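Local coordinates for protein transcriptional regulator, crp family (Thermotoga maritima, PDB 1O5L) that probably binds DNA as a transcription factor of the Crp family, with a cyclic nucleotide-binding type of domain ahead of a helix-turn-helix domain, at residues D42-L47 with S96-I101. Numbering follows the deposited sequence.
Sequences DVLILL and SKILSI
I45 and L99 face each other as a hydrogen-bonded pair on antiparallel strands, I45 N to L99 O and L99 N to I45 O, both 2.8 Å. Similar bonds join V43 with I101, and L47 N reaches K97 O, so five backbone bonds hold the two strands. Side chains alternate between two faces. V43, I45, L99 and I101 share one; there I45 holds CG1 beside the backbone N (chi1 -58°), opposite the carbonyl carbon, and its CD1 meets I101 CD1 at 4.2 Å as the two branched chains slant across each other. L47 leans over the neighbouring strand, bringing CD1 to 4.0 Å from L99 CB. Beta-branched V43, I45 and I101 suit extended backbone and fill this buried face with hydrocarbon, which F106 of helix 103-112 helps to cover. On the face of L44, L46, I98 and S100, L46 CD1 lies 4.1 Å from I98 CG1, while L44 CB touches I98 CG2 and L51 of strand 51-56 packs on L46 and I98. S100 turns its hydroxyl anti to the backbone N (chi1 -174°), and OG donates to D42 OD2 at 2.7 Å, through the anti lone pair of the carboxylate; a small hydroxyl suits this spot beside a partly exposed acid. An alanine in place of D42 would probably leave the buried S100 hydroxyl without this acceptor. The pair forms the centre of a four-stranded sheet in the jelly-roll of the cyclic nucleotide-binding domain, where apolar packing on both faces is combined with one side-chain hydrogen bond between the two strands, short and probably strengthened by the carboxylate's charge.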
loop_
_atom_site.group_PDB
_atom_site.type_symbol
_atom_site.label_atom_id
_atom_site.label_comp_id
_atom_site.label_asym_id
_atom_site.label_seq_id
_atom_site.Cartn_x
_atom_site.Cartn_y
_atom_site.Cartn_z
ATOM N N ASP A 42 -5.360 -15.480 6.100
ATOM C CA ASP A 42 -6.445 -14.725 6.670
ATOM C C ASP A 42 -5.922 -13.341 7.007
ATOM O O ASP A 42 -4.712 -13.157 7.275
ATOM C CB ASP A 42 -6.923 -15.410 7.934
ATOM C CG ASP A 42 -7.783 -16.636 7.663
ATOM O OD1 ASP A 42 -8.162 -17.060 6.544
ATOM O OD2 ASP A 42 -8.182 -17.260 8.664
ATOM N N VAL A 43 -6.836 -12.373 6.987
ATOM C CA VAL A 43 -6.593 -11.046 7.518
ATOM C C VAL A 43 -6.689 -11.130 9.065
ATOM O O VAL A 43 -7.703 -11.591 9.644
ATOM C CB VAL A 43 -7.638 -10.046 6.963
ATOM C CG1 VAL A 43 -7.441 -8.652 7.552
ATOM C CG2 VAL A 43 -7.605 -10.017 5.434
ATOM N N LEU A 44 -5.635 -10.680 9.731
ATOM C CA LEU A 44 -5.541 -10.747 11.193
ATOM C C LEU A 44 -5.738 -9.359 11.801
ATOM O O LEU A 44 -5.117 -8.388 11.353
ATOM C CB LEU A 44 -4.180 -11.317 11.599
ATOM C CG LEU A 44 -3.759 -12.670 11.003
ATOM C CD1 LEU A 44 -2.498 -13.122 11.656
ATOM C CD2 LEU A 44 -4.845 -13.800 11.145
ATOM N N ILE A 45 -6.602 -9.268 12.819
ATOM C CA ILE A 45 -6.851 -8.012 13.532
ATOM C C ILE A 45 -6.619 -8.217 15.026
ATOM O O ILE A 45 -7.240 -9.094 15.633
ATOM C CB ILE A 45 -8.320 -7.497 13.261
ATOM C CG1 ILE A 45 -8.558 -7.292 11.758
ATOM C CG2 ILE A 45 -8.605 -6.188 14.017
ATOM C CD1 ILE A 45 -10.014 -6.998 11.411
ATOM N N LEU A 46 -5.746 -7.405 15.613
ATOM C CA LEU A 46 -5.494 -7.439 17.050
ATOM C C LEU A 46 -6.629 -6.760 17.814
ATOM O O LEU A 46 -6.826 -5.530 17.700
ATOM C CB LEU A 46 -4.175 -6.743 17.417
ATOM C CG LEU A 46 -3.821 -6.715 18.899
ATOM C CD1 LEU A 46 -3.553 -8.136 19.405
ATOM C CD2 LEU A 46 -2.581 -5.815 19.168
ATOM N N LEU A 47 -7.296 -7.573 18.637
ATOM C CA LEU A 47 -8.474 -7.191 19.401
ATOM C C LEU A 47 -8.096 -6.657 20.761
ATOM O O LEU A 47 -8.652 -5.655 21.210
ATOM C CB LEU A 47 -9.387 -8.417 19.620
ATOM C CG LEU A 47 -10.066 -8.996 18.371
ATOM C CD1 LEU A 47 -10.770 -10.315 18.690
ATOM C CD2 LEU A 47 -11.039 -7.967 17.770
ATOM N N SER A 96 -2.949 -12.211 24.473
ATOM C CA SER A 96 -3.581 -11.440 23.406
ATOM C C SER A 96 -4.673 -12.241 22.690
ATOM O O SER A 96 -4.752 -13.479 22.824
ATOM C CB SER A 96 -2.525 -10.980 22.406
ATOM O OG SER A 96 -1.512 -10.190 23.000
ATOM N N LYS A 97 -5.534 -11.522 21.967
ATOM C CA LYS A 97 -6.605 -12.118 21.169
ATOM C C LYS A 97 -6.662 -11.425 19.820
ATOM O O LYS A 97 -6.540 -10.207 19.711
ATOM C CB LYS A 97 -7.977 -11.994 21.844
ATOM C CG LYS A 97 -7.997 -12.456 23.286
ATOM C CD LYS A 97 -9.410 -12.499 23.866
ATOM C CE LYS A 97 -9.402 -12.947 25.305
ATOM N NZ LYS A 97 -10.742 -12.743 25.922
ATOM N N ILE A 98 -6.888 -12.232 18.798
ATOM C CA ILE A 98 -6.862 -11.801 17.423
ATOM C C ILE A 98 -8.114 -12.301 16.730
ATOM O O ILE A 98 -8.649 -13.348 17.078
ATOM C CB ILE A 98 -5.549 -12.352 16.788
ATOM C CG1 ILE A 98 -4.398 -11.431 17.201
ATOM C CG2 ILE A 98 -5.609 -12.511 15.237
ATOM C CD1 ILE A 98 -3.033 -12.033 16.955
ATOM N N LEU A 99 -8.577 -11.511 15.758
ATOM C CA LEU A 99 -9.664 -11.886 14.871
ATOM C C LEU A 99 -9.034 -12.266 13.536
ATOM O O LEU A 99 -8.175 -11.529 13.018
ATOM C CB LEU A 99 -10.633 -10.718 14.668
ATOM C CG LEU A 99 -11.806 -10.845 13.673
ATOM C CD1 LEU A 99 -12.776 -12.013 13.976
ATOM C CD2 LEU A 99 -12.561 -9.493 13.647
ATOM N N SER A 100 -9.495 -13.392 12.988
ATOM C CA SER A 100 -8.974 -13.958 11.775
ATOM C C SER A 100 -10.129 -14.082 10.766
ATOM O O SER A 100 -11.023 -14.913 10.947
ATOM C CB SER A 100 -8.390 -15.356 12.089
ATOM O OG SER A 100 -7.728 -15.930 10.961
ATOM N N ILE A 101 -10.115 -13.247 9.737
ATOM C CA ILE A 101 -11.133 -13.261 8.687
ATOM C C ILE A 101 -10.559 -13.833 7.378
ATOM O O ILE A 101 -9.536 -13.344 6.925
ATOM C CB ILE A 101 -11.640 -11.810 8.410
ATOM C CG1 ILE A 101 -12.133 -11.152 9.716
ATOM C CG2 ILE A 101 -12.726 -11.822 7.358
ATOM C CD1 ILE A 101 -12.559 -9.726 9.554
#